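Local coordinates for putative lipoprotein (Bacteroides thetaiotaomicron, PDB 4OUE), which probably hydrolyses alpha-L-fucosidic bonds in glycans, as a family 29 glycoside hydrolase with a TIM-barrel catalytic domain, at residues G210-E215 with E253-I258; D191-G196 with A204-M209; G121-P126 with E162-G167. One frame throughout, in Å; residues are numbered along the deposited sequence.

Interaction 1: G210-E215 with E253-I258; sequences GNEAGE and ETDVSI. With IPT (1-methylethyl 1-thio-beta-D-galactopyranoside), chain D.
T254 lays its methyl CG2 3.5 Å from the CA of G214, where strand 253-257 of the TIM barrel runs past the loop 210-215. Its OG1, bonded to S290, lies opposite the carbonyl carbon (chi1 -57°), which leaves CG2 trans to the backbone N and turned to the loop. One residue on, D255 joins E212 at the sugar: O6 of the bound thiogalactoside lies 2.6 Å from D255 OD2 and 2.7 Å from E212 OE2. A single hydroxyl proton faces two acceptors, and the two carboxylates stand almost perpendicular, their planes 89° apart. The carbonyl of D255 works on the loop as well. A CA-H...O contact brings the CA of E212 to 3.6 Å from D255 O, and a water that accepts from G214 N donates to both N211 O and D255 O. The loop holds its own shape through an Asx turn, N211 OD1 accepting from A213 N at 2.9 Å, in the carbonyl plane and on a lone pair, while N211 ND2 donates to E215 O. V256 packs its side chain against the loop backbone, CG2 3.7 Å from E212 O and CB near the CA of G214. With no direct hydrogen bond joining the two segments, water carries the polar link here too: at the end of the strand, one molecule accepts from S257 N and donates to E212 O, 3.0 Å from that oxygen.

Interaction 2: D191-G196 with A204-M209; sequences DCVIFG and ADVRWM. With IPT (1-methylethyl 1-thio-beta-D-galactopyranoside), chain D.
D205 and I194 illustrate how a loop can pair with a strand through a short run of matched donors and acceptors. The carbonyl O of I194 accepts two donors, D205 N at 2.8 Å, in the carbonyl plane, and V206 N, longer and tilted from that plane. In return, I194 N donates to D205 OD2 at 2.9 Å, on the anti lone pair of the carboxylate, so that one aspartate both gives to and takes from the same residue. Its other oxygen, OD1, forms a salt bridge with R13. Farther along, G196 N reaches V206 O at 3.1 Å, completing the single bridge between F195 and V206. Beyond it a water takes the N-H of W208 and donates to G196 O, 2.7 Å from that oxygen. The guanidinium of R207 leaves this contact and is used up on the backbone carbonyls of I250, L239 and W221.

Apolar groups fill the spaces between these bonds. V193 CG1 meets V206 CG1, V206 CG2 lies at the edge of the F195 ring, and F195 CZ presses on W208 CB at 3.6 Å. A first torsion of -172° sets CG of W208 opposite its main-chain N and carries the indole to the ligand, where C5 of the thiogalactoside sits 3.5 Å above the ring centre; NE1 makes weak bonds to D255 OD1 and N211 O. Were W208 replaced by an alanine, the sugar is likely to lose the aromatic face under its C5, and D255 OD1 and N211 O the weak bonds from NE1. A sugar ring lying flat on an indole is a hallmark of carbohydrate-binding pockets, here formed beside a barrel strand.

Interaction 3: G121-P126 with E162-G167; sequences GIYLGP and ETWWDG. With IPT (1-methylethyl 1-thio-beta-D-galactopyranoside), chain D.
I122 bonds to strand 162-164 through both its N and its O, the N donating to E162 O at 2.8 Å and the O accepting from W164 N, the ladder of two parallel strands. The axes of strands 121-124 and 162-164 come within 4.7 Å and diverge by 15°. On the face shared by Y123 and W164 the two rings meet rim to rim, centroids 5.5 Å apart and planes 18° from parallel, with Y123 CD1 closest to W164 CE3. The Y123 ring, trans to the main-chain N at chi1 172°, carries OH to D166 OD2, to which it donates at 2.6 Å on the anti side of the carboxylate. The other carboxylate oxygen, D166 OD1, meets the sugar, accepting from O4 of the thiogalactoside at 2.9 Å. That same O4 accepts in turn from G167 N in a nearly straight bond of 3.0 Å. P126 CG rests on D166 O, and W164 NE1 bonds to E253. Within the barrel this is a beta-alpha-beta unit, with helix 139-155 packing on I122, L124 and T163, helix 175-188 on P126 and W165, and strands 70-76 and 193-195 flanking the pair.

Overall arrangement
Along the chain, interaction 3 closes first, interaction 2 follows and interaction 1 comes last, all in one TIM-barrel domain. Interactions 2 and 3 lie about 9 Å apart between centres, on strands 193-195 and 160-164, neighbours in the parallel sheet; interaction 1 is about 15 Å from interaction 2 and 16 Å from interaction 3. Strands 193-195 and 253-257 are the outermost in that sheet, and segment 204-209 spans the interval between them, pairing with F195 on one side and, through R207 O, hydrogen-bonding to E253 N on the other. All three contacts touch the thiogalactoside, so strand ends and the loops that follow them converge on a single sugar pocket, consistent with the active site of a glycosidase.

Interaction 1: G210-E215 with E253-I258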
loop_
_atom_site.group_PDB
_atom_site.type_symbol
_atom_site.label_atom_id
_atom_site.label_comp_id
_atom_site.label_asym_id
_atom_site.label_seq_id
_atom_site.Cartn_x
_atom_site.Cartn_y
_atom_site.Cartn_z
ATOM N N GLY A 210 -6.942 -8.777 4.655
ATOM C CA GLY A 210 -7.339 -10.154 4.910
ATOM C C GLY A 210 -6.422 -11.268 4.454
ATOM O O GLY A 210 -6.613 -12.422 4.857
ATOM N N ASN A 211 -5.440 -10.960 3.606
ATOM C CA ASN A 211 -4.441 -11.975 3.258
ATOM C C ASN A 211 -3.029 -11.417 3.085
ATOM O O ASN A 211 -2.826 -10.200 3.101
ATOM C CB ASN A 211 -4.865 -12.786 2.030
ATOM C CG ASN A 211 -4.878 -11.963 0.751
ATOM O OD1 ASN A 211 -3.834 -11.738 0.127
ATOM N ND2 ASN A 211 -6.064 -11.529 0.343
ATOM N N GLU A 212 -2.056 -12.310 2.933
ATOM C CA GLU A 212 -0.670 -11.902 2.729
ATOM C C GLU A 212 -0.143 -12.420 1.395
ATOM O O GLU A 212 1.045 -12.714 1.262
ATOM C CB GLU A 212 0.210 -12.394 3.879
ATOM C CG GLU A 212 -0.124 -11.756 5.229
ATOM C CD GLU A 212 0.739 -12.299 6.363
ATOM O OE1 GLU A 212 1.401 -13.345 6.166
ATOM O OE2 GLU A 212 0.767 -11.676 7.453
ATOM N N ALA A 213 -1.040 -12.524 0.418
ATOM C CA ALA A 213 -0.706 -13.039 -0.908
ATOM C C ALA A 213 -0.611 -11.911 -1.921
ATOM O O ALA A 213 -0.263 -12.139 -3.084
ATOM C CB ALA A 213 -1.739 -14.048 -1.359
ATOM N N GLY A 214 -0.930 -10.695 -1.482
ATOM C CA GLY A 214 -0.854 -9.534 -2.353
ATOM C C GLY A 214 -2.095 -9.311 -3.197
ATOM O O GLY A 214 -2.015 -8.690 -4.272
ATOM N N GLU A 215 -3.245 -9.798 -2.725
ATOM C CA GLU A 215 -4.480 -9.634 -3.486
ATOM C C GLU A 215 -5.580 -8.968 -2.686
ATOM O O GLU A 215 -6.242 -9.622 -1.881
ATOM C CB GLU A 215 -4.994 -10.983 -3.982
ATOM C CG GLU A 215 -3.982 -11.796 -4.736
ATOM C CD GLU A 215 -4.548 -13.118 -5.165
ATOM O OE1 GLU A 215 -5.738 -13.137 -5.556
ATOM O OE2 GLU A 215 -3.811 -14.129 -5.095
ATOM N N GLU A 253 -4.547 -1.529 2.822
ATOM C CA GLU A 253 -3.132 -1.604 2.493
ATOM C C GLU A 253 -2.760 -3.068 2.310
ATOM O O GLU A 253 -2.928 -3.873 3.221
ATOM C CB GLU A 253 -2.298 -0.980 3.606
ATOM C CG GLU A 253 -0.826 -0.820 3.255
ATOM C CD GLU A 253 -0.023 -0.301 4.426
ATOM O OE1 GLU A 253 0.203 0.927 4.503
ATOM O OE2 GLU A 253 0.371 -1.120 5.279
ATOM N N THR A 254 -2.248 -3.407 1.133
ATOM C CA THR A 254 -1.918 -4.792 0.797
ATOM C C THR A 254 -0.444 -5.113 1.078
ATOM O O THR A 254 0.447 -4.489 0.492
ATOM C CB THR A 254 -2.220 -5.031 -0.688
ATOM O OG1 THR A 254 -3.600 -4.719 -0.931
ATOM C CG2 THR A 254 -1.962 -6.460 -1.076
ATOM N N ASP A 255 -0.190 -6.089 1.952
ATOM C CA ASP A 255 1.185 -6.454 2.337
ATOM C C ASP A 255 1.611 -7.827 1.834
ATOM O O ASP A 255 0.854 -8.792 1.933
ATOM C CB ASP A 255 1.381 -6.388 3.856
ATOM C CG ASP A 255 0.442 -7.324 4.626
ATOM O OD1 ASP A 255 -0.748 -7.458 4.248
ATOM O OD2 ASP A 255 0.897 -7.925 5.636
ATOM N N VAL A 256 2.830 -7.915 1.313
ATOM C CA VAL A 256 3.337 -9.177 0.801
ATOM C C VAL A 256 4.868 -9.175 0.789
ATOM O O VAL A 256 5.502 -8.123 0.621
ATOM C CB VAL A 256 2.763 -9.468 -0.608
ATOM C CG1 VAL A 256 3.186 -8.390 -1.602
ATOM C CG2 VAL A 256 3.170 -10.843 -1.093
ATOM N N SER A 257 5.473 -10.338 1.002
ATOM C CA SER A 257 6.925 -10.408 0.945
ATOM C C SER A 257 7.355 -10.744 -0.471
ATOM O O SER A 257 6.604 -11.375 -1.224
ATOM C CB SER A 257 7.461 -11.439 1.934
ATOM O OG SER A 257 8.881 -11.389 2.015
ATOM N N ILE A 258 8.558 -10.313 -0.846
ATOM C CA ILE A 258 9.092 -10.615 -2.174
ATOM C C ILE A 258 9.660 -12.035 -2.158
ATOM O O ILE A 258 10.047 -12.593 -3.191
ATOM C CB ILE A 258 10.173 -9.579 -2.585
ATOM C CG1 ILE A 258 10.384 -9.575 -4.112
ATOM C CG2 ILE A 258 11.486 -9.808 -1.802
ATOM C CD1 ILE A 258 11.311 -8.468 -4.605
HETATM C C1 IPT D . -2.413 -11.030 10.599
HETATM C C2 IPT D . -3.004 -10.178 11.669
HETATM O O2 IPT D . -3.967 -10.880 12.364
HETATM C C3 IPT D . -3.576 -8.948 11.036
HETATM O O3 IPT D . -4.079 -8.116 12.026
HETATM C C4 IPT D . -2.526 -8.246 10.220
HETATM O O4 IPT D . -1.564 -7.706 11.061
HETATM C C5 IPT D . -1.880 -9.230 9.290
HETATM O O5 IPT D . -1.379 -10.319 9.999
HETATM C C6 IPT D . -0.757 -8.576 8.548
HETATM O O6 IPT D . -0.434 -9.301 7.416
HETATM S S1 IPT D . -1.851 -12.560 11.316
HETATM C "C1'" IPT D . -1.610 -13.764 10.036
HETATM C "C2'" IPT D . -2.733 -14.747 10.004
HETATM C "C3'" IPT D . -1.631 -13.095 8.711
HETATM O O HOH W 1 -1.410 -9.220 0.862
HETATM O O HOH W 2 4.027 -12.793 1.708
#

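Interaction 2: D191-G196 with A204-M209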
loop_
_atom_site.group_PDB
_atom_site.type_symbol
_atom_site.label_atom_id
_atom_site.label_comp_id
_atom_site.label_asym_id
_atom_site.label_seq_id
_atom_site.Cartn_x
_atom_site.Cartn_y
_atom_site.Cartn_z
ATOM N N ASP A 191 1.108 13.904 10.576
ATOM C CA ASP A 191 0.978 13.397 9.217
ATOM C C ASP A 191 1.098 11.873 9.132
ATOM O O ASP A 191 0.970 11.300 8.051
ATOM C CB ASP A 191 2.028 14.043 8.319
ATOM C CG ASP A 191 1.716 15.488 8.020
ATOM O OD1 ASP A 191 0.527 15.849 8.091
ATOM O OD2 ASP A 191 2.650 16.257 7.703
ATOM N N CYS A 192 1.342 11.224 10.268
ATOM C CA CYS A 192 1.639 9.790 10.287
ATOM C C CYS A 192 0.410 8.922 10.056
ATOM O O CYS A 192 -0.561 8.994 10.805
ATOM C CB CYS A 192 2.284 9.393 11.622
ATOM S SG CYS A 192 2.734 7.633 11.762
ATOM N N VAL A 193 0.462 8.086 9.025
ATOM C CA VAL A 193 -0.617 7.148 8.752
ATOM C C VAL A 193 -0.558 5.965 9.725
ATOM O O VAL A 193 0.512 5.392 9.961
ATOM C CB VAL A 193 -0.527 6.648 7.300
ATOM C CG1 VAL A 193 -1.523 5.542 7.059
ATOM C CG2 VAL A 193 -0.782 7.797 6.345
ATOM N N ILE A 194 -1.696 5.605 10.313
ATOM C CA ILE A 194 -1.718 4.447 11.201
ATOM C C ILE A 194 -2.361 3.245 10.513
ATOM O O ILE A 194 -3.526 3.300 10.110
ATOM C CB ILE A 194 -2.474 4.727 12.516
ATOM C CG1 ILE A 194 -1.743 5.780 13.351
ATOM C CG2 ILE A 194 -2.616 3.445 13.322
ATOM C CD1 ILE A 194 -2.489 6.140 14.632
ATOM N N PHE A 195 -1.592 2.171 10.368
ATOM C CA PHE A 195 -2.138 0.900 9.912
ATOM C C PHE A 195 -2.708 0.227 11.137
ATOM O O PHE A 195 -1.956 -0.303 11.966
ATOM C CB PHE A 195 -1.042 0.031 9.295
ATOM C CG PHE A 195 -1.500 -1.355 8.901
ATOM C CD1 PHE A 195 -2.111 -1.576 7.674
ATOM C CD2 PHE A 195 -1.304 -2.439 9.751
ATOM C CE1 PHE A 195 -2.519 -2.849 7.305
ATOM C CE2 PHE A 195 -1.702 -3.722 9.383
ATOM C CZ PHE A 195 -2.312 -3.926 8.160
ATOM N N GLY A 196 -4.034 0.269 11.269
ATOM C CA GLY A 196 -4.700 -0.264 12.446
ATOM C C GLY A 196 -5.396 -1.605 12.264
ATOM O O GLY A 196 -6.102 -1.838 11.279
ATOM N N ALA A 204 -7.496 3.679 13.247
ATOM C CA ALA A 204 -6.876 3.277 11.985
ATOM C C ALA A 204 -7.105 4.271 10.849
ATOM O O ALA A 204 -8.234 4.714 10.628
ATOM C CB ALA A 204 -7.405 1.913 11.574
ATOM N N ASP A 205 -6.039 4.602 10.116
ATOM C CA ASP A 205 -6.170 5.365 8.872
ATOM C C ASP A 205 -6.312 4.430 7.677
ATOM O O ASP A 205 -6.971 4.767 6.685
ATOM C CB ASP A 205 -4.950 6.261 8.645
ATOM C CG ASP A 205 -4.871 7.395 9.637
ATOM O OD1 ASP A 205 -5.850 8.164 9.731
ATOM O OD2 ASP A 205 -3.834 7.510 10.332
ATOM N N VAL A 206 -5.648 3.276 7.762
ATOM C CA VAL A 206 -5.721 2.261 6.712
ATOM C C VAL A 206 -5.892 0.894 7.377
ATOM O O VAL A 206 -5.524 0.716 8.552
ATOM C CB VAL A 206 -4.480 2.284 5.762
ATOM C CG1 VAL A 206 -4.315 3.668 5.111
ATOM C CG2 VAL A 206 -3.199 1.883 6.514
ATOM N N ARG A 207 -6.455 -0.056 6.630
ATOM C CA ARG A 207 -6.820 -1.364 7.168
ATOM C C ARG A 207 -6.049 -2.489 6.492
ATOM O O ARG A 207 -5.494 -2.313 5.404
ATOM C CB ARG A 207 -8.326 -1.609 6.960
ATOM C CG ARG A 207 -8.718 -1.892 5.485
ATOM C CD ARG A 207 -10.230 -2.084 5.310
ATOM N NE ARG A 207 -10.569 -2.669 4.010
ATOM C CZ ARG A 207 -11.082 -1.985 2.986
ATOM N NH1 ARG A 207 -11.315 -0.682 3.101
ATOM N NH2 ARG A 207 -11.355 -2.603 1.841
ATOM N N TRP A 208 -6.029 -3.657 7.126
ATOM C CA TRP A 208 -5.537 -4.855 6.461
ATOM C C TRP A 208 -6.592 -5.334 5.474
ATOM O O TRP A 208 -7.770 -4.978 5.595
ATOM C CB TRP A 208 -5.263 -5.951 7.495
ATOM C CG TRP A 208 -4.569 -7.151 6.909
ATOM C CD1 TRP A 208 -3.578 -7.159 5.956
ATOM C CD2 TRP A 208 -4.820 -8.519 7.238
ATOM N NE1 TRP A 208 -3.196 -8.452 5.687
ATOM C CE2 TRP A 208 -3.949 -9.304 6.458
ATOM C CE3 TRP A 208 -5.701 -9.154 8.125
ATOM C CZ2 TRP A 208 -3.929 -10.700 6.539
ATOM C CZ3 TRP A 208 -5.686 -10.536 8.201
ATOM C CH2 TRP A 208 -4.800 -11.297 7.418
ATOM N N MET A 209 -6.193 -6.136 4.493
ATOM C CA MET A 209 -7.171 -6.629 3.520
ATOM C C MET A 209 -7.341 -8.146 3.549
ATOM O O MET A 209 -7.824 -8.736 2.578
ATOM C CB MET A 209 -6.841 -6.143 2.103
ATOM C CG MET A 209 -5.369 -5.885 1.870
ATOM S SD MET A 209 -4.368 -7.362 2.080
ATOM C CE MET A 209 -4.939 -8.302 0.663
HETATM C C1 IPT D . -2.413 -11.030 10.599
HETATM C C2 IPT D . -3.004 -10.178 11.669
HETATM O O2 IPT D . -3.967 -10.880 12.364
HETATM C C3 IPT D . -3.576 -8.948 11.036
HETATM O O3 IPT D . -4.079 -8.116 12.026
HETATM C C4 IPT D . -2.526 -8.246 10.220
HETATM O O4 IPT D . -1.564 -7.706 11.061
HETATM C C5 IPT D . -1.880 -9.230 9.290
HETATM O O5 IPT D . -1.379 -10.319 9.999
HETATM C C6 IPT D . -0.757 -8.576 8.548
HETATM O O6 IPT D . -0.434 -9.301 7.416
HETATM S S1 IPT D . -1.851 -12.560 11.316
HETATM C "C1'" IPT D . -1.610 -13.764 10.036
HETATM C "C2'" IPT D . -2.733 -14.747 10.004
HETATM C "C3'" IPT D . -1.631 -13.095 8.711
HETATM O O HOH W 3 -7.115 -3.834 9.783
#

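Interaction 3: G121-P126 with E162-G167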
loop_
_atom_site.group_PDB
_atom_site.type_symbol
_atom_site.label_atom_id
_atom_site.label_comp_id
_atom_site.label_asym_id
_atom_site.label_seq_id
_atom_site.Cartn_x
_atom_site.Cartn_y
_atom_site.Cartn_z
ATOM N N GLY A 121 8.892 5.103 8.083
ATOM C CA GLY A 121 7.787 4.598 8.874
ATOM C C GLY A 121 8.279 3.526 9.829
ATOM O O GLY A 121 9.323 2.903 9.600
ATOM N N ILE A 122 7.520 3.303 10.895
ATOM C CA ILE A 122 7.931 2.389 11.945
ATOM C C ILE A 122 6.896 1.277 12.136
ATOM O O ILE A 122 5.695 1.549 12.227
ATOM C CB ILE A 122 8.105 3.154 13.284
ATOM C CG1 ILE A 122 9.270 4.143 13.185
ATOM C CG2 ILE A 122 8.355 2.201 14.434
ATOM C CD1 ILE A 122 10.600 3.490 12.770
ATOM N N TYR A 123 7.368 0.030 12.175
ATOM C CA TYR A 123 6.580 -1.101 12.668
ATOM C C TYR A 123 7.040 -1.361 14.102
ATOM O O TYR A 123 8.218 -1.626 14.349
ATOM C CB TYR A 123 6.827 -2.324 11.777
ATOM C CG TYR A 123 6.260 -3.671 12.211
ATOM C CD1 TYR A 123 5.351 -4.343 11.408
ATOM C CD2 TYR A 123 6.688 -4.304 13.380
ATOM C CE1 TYR A 123 4.853 -5.589 11.765
ATOM C CE2 TYR A 123 6.193 -5.544 13.751
ATOM C CZ TYR A 123 5.276 -6.182 12.938
ATOM O OH TYR A 123 4.786 -7.424 13.303
ATOM N N LEU A 124 6.111 -1.285 15.048
ATOM C CA LEU A 124 6.433 -1.497 16.454
ATOM C C LEU A 124 5.410 -2.476 17.027
ATOM O O LEU A 124 4.269 -2.097 17.308
ATOM C CB LEU A 124 6.381 -0.162 17.202
ATOM C CG LEU A 124 6.797 -0.153 18.676
ATOM C CD1 LEU A 124 8.253 -0.595 18.805
ATOM C CD2 LEU A 124 6.594 1.234 19.278
ATOM N N GLY A 125 5.820 -3.730 17.199
ATOM C CA GLY A 125 4.902 -4.812 17.530
ATOM C C GLY A 125 4.080 -4.651 18.797
ATOM O O GLY A 125 4.639 -4.603 19.901
ATOM N N PRO A 126 2.744 -4.568 18.652
ATOM C CA PRO A 126 1.896 -4.540 19.852
ATOM C C PRO A 126 2.107 -5.776 20.735
ATOM O O PRO A 126 2.455 -5.618 21.903
ATOM C CB PRO A 126 0.475 -4.483 19.275
ATOM C CG PRO A 126 0.648 -3.766 17.947
ATOM C CD PRO A 126 1.981 -4.283 17.418
ATOM N N GLU A 162 4.394 6.652 8.796
ATOM C CA GLU A 162 3.503 5.532 9.041
ATOM C C GLU A 162 3.896 4.799 10.308
ATOM O O GLU A 162 5.082 4.622 10.590
ATOM C CB GLU A 162 3.458 4.574 7.842
ATOM C CG GLU A 162 2.391 3.494 7.988
ATOM C CD GLU A 162 1.824 3.016 6.658
ATOM O OE1 GLU A 162 1.978 3.735 5.641
ATOM O OE2 GLU A 162 1.214 1.917 6.634
ATOM N N THR A 163 2.884 4.404 11.074
ATOM C CA THR A 163 3.060 3.545 12.240
ATOM C C THR A 163 2.241 2.284 11.983
ATOM O O THR A 163 1.047 2.362 11.653
ATOM C CB THR A 163 2.593 4.246 13.535
ATOM O OG1 THR A 163 3.529 5.279 13.880
ATOM C CG2 THR A 163 2.526 3.260 14.697
ATOM N N TRP A 164 2.882 1.124 12.110
ATOM C CA TRP A 164 2.254 -0.137 11.730
ATOM C C TRP A 164 1.939 -0.987 12.951
ATOM O O TRP A 164 2.838 -1.332 13.732
ATOM C CB TRP A 164 3.186 -0.913 10.806
ATOM C CG TRP A 164 2.518 -1.530 9.606
ATOM C CD1 TRP A 164 2.170 -0.899 8.438
ATOM C CD2 TRP A 164 2.156 -2.906 9.440
ATOM N NE1 TRP A 164 1.596 -1.802 7.563
ATOM C CE2 TRP A 164 1.581 -3.039 8.154
ATOM C CE3 TRP A 164 2.259 -4.035 10.255
ATOM C CZ2 TRP A 164 1.126 -4.262 7.664
ATOM C CZ3 TRP A 164 1.800 -5.246 9.773
ATOM C CH2 TRP A 164 1.237 -5.352 8.486
ATOM N N TRP A 165 0.663 -1.334 13.112
ATOM C CA TRP A 165 0.238 -2.160 14.240
ATOM C C TRP A 165 -0.225 -3.549 13.780
ATOM O O TRP A 165 -1.376 -3.739 13.354
ATOM C CB TRP A 165 -0.869 -1.454 15.035
ATOM C CG TRP A 165 -0.369 -0.312 15.882
ATOM C CD1 TRP A 165 0.917 -0.099 16.302
ATOM C CD2 TRP A 165 -1.150 0.766 16.418
ATOM N NE1 TRP A 165 0.981 1.048 17.066
ATOM C CE2 TRP A 165 -0.275 1.596 17.154
ATOM C CE3 TRP A 165 -2.505 1.104 16.350
ATOM C CZ2 TRP A 165 -0.716 2.750 17.820
ATOM C CZ3 TRP A 165 -2.947 2.257 17.019
ATOM C CH2 TRP A 165 -2.054 3.064 17.735
ATOM N N ASP A 166 0.685 -4.509 13.872
ATOM C CA ASP A 166 0.389 -5.896 13.544
ATOM C C ASP A 166 -0.643 -6.412 14.545
ATOM O O ASP A 166 -0.529 -6.163 15.753
ATOM C CB ASP A 166 1.676 -6.722 13.620
ATOM C CG ASP A 166 1.602 -8.021 12.817
ATOM O OD1 ASP A 166 0.532 -8.673 12.795
ATOM O OD2 ASP A 166 2.631 -8.396 12.205
ATOM N N GLY A 167 -1.660 -7.109 14.045
ATOM C CA GLY A 167 -2.711 -7.635 14.901
ATOM C C GLY A 167 -2.443 -9.055 15.364
ATOM O O GLY A 167 -3.222 -9.615 16.142
HETATM C C1 IPT D . -2.413 -11.030 10.599
HETATM C C2 IPT D . -3.004 -10.178 11.669
HETATM O O2 IPT D . -3.967 -10.880 12.364
HETATM C C3 IPT D . -3.576 -8.948 11.036
HETATM O O3 IPT D . -4.079 -8.116 12.026
HETATM C C4 IPT D . -2.526 -8.246 10.220
HETATM O O4 IPT D . -1.564 -7.706 11.061
HETATM C C5 IPT D . -1.880 -9.230 9.290
HETATM O O5 IPT D . -1.379 -10.319 9.999
HETATM C C6 IPT D . -0.757 -8.576 8.548
HETATM O O6 IPT D . -0.434 -9.301 7.416
HETATM S S1 IPT D . -1.851 -12.560 11.316
HETATM C "C1'" IPT D . -1.610 -13.764 10.036
HETATM C "C2'" IPT D . -2.733 -14.747 10.004
HETATM C "C3'" IPT D . -1.631 -13.095 8.711
#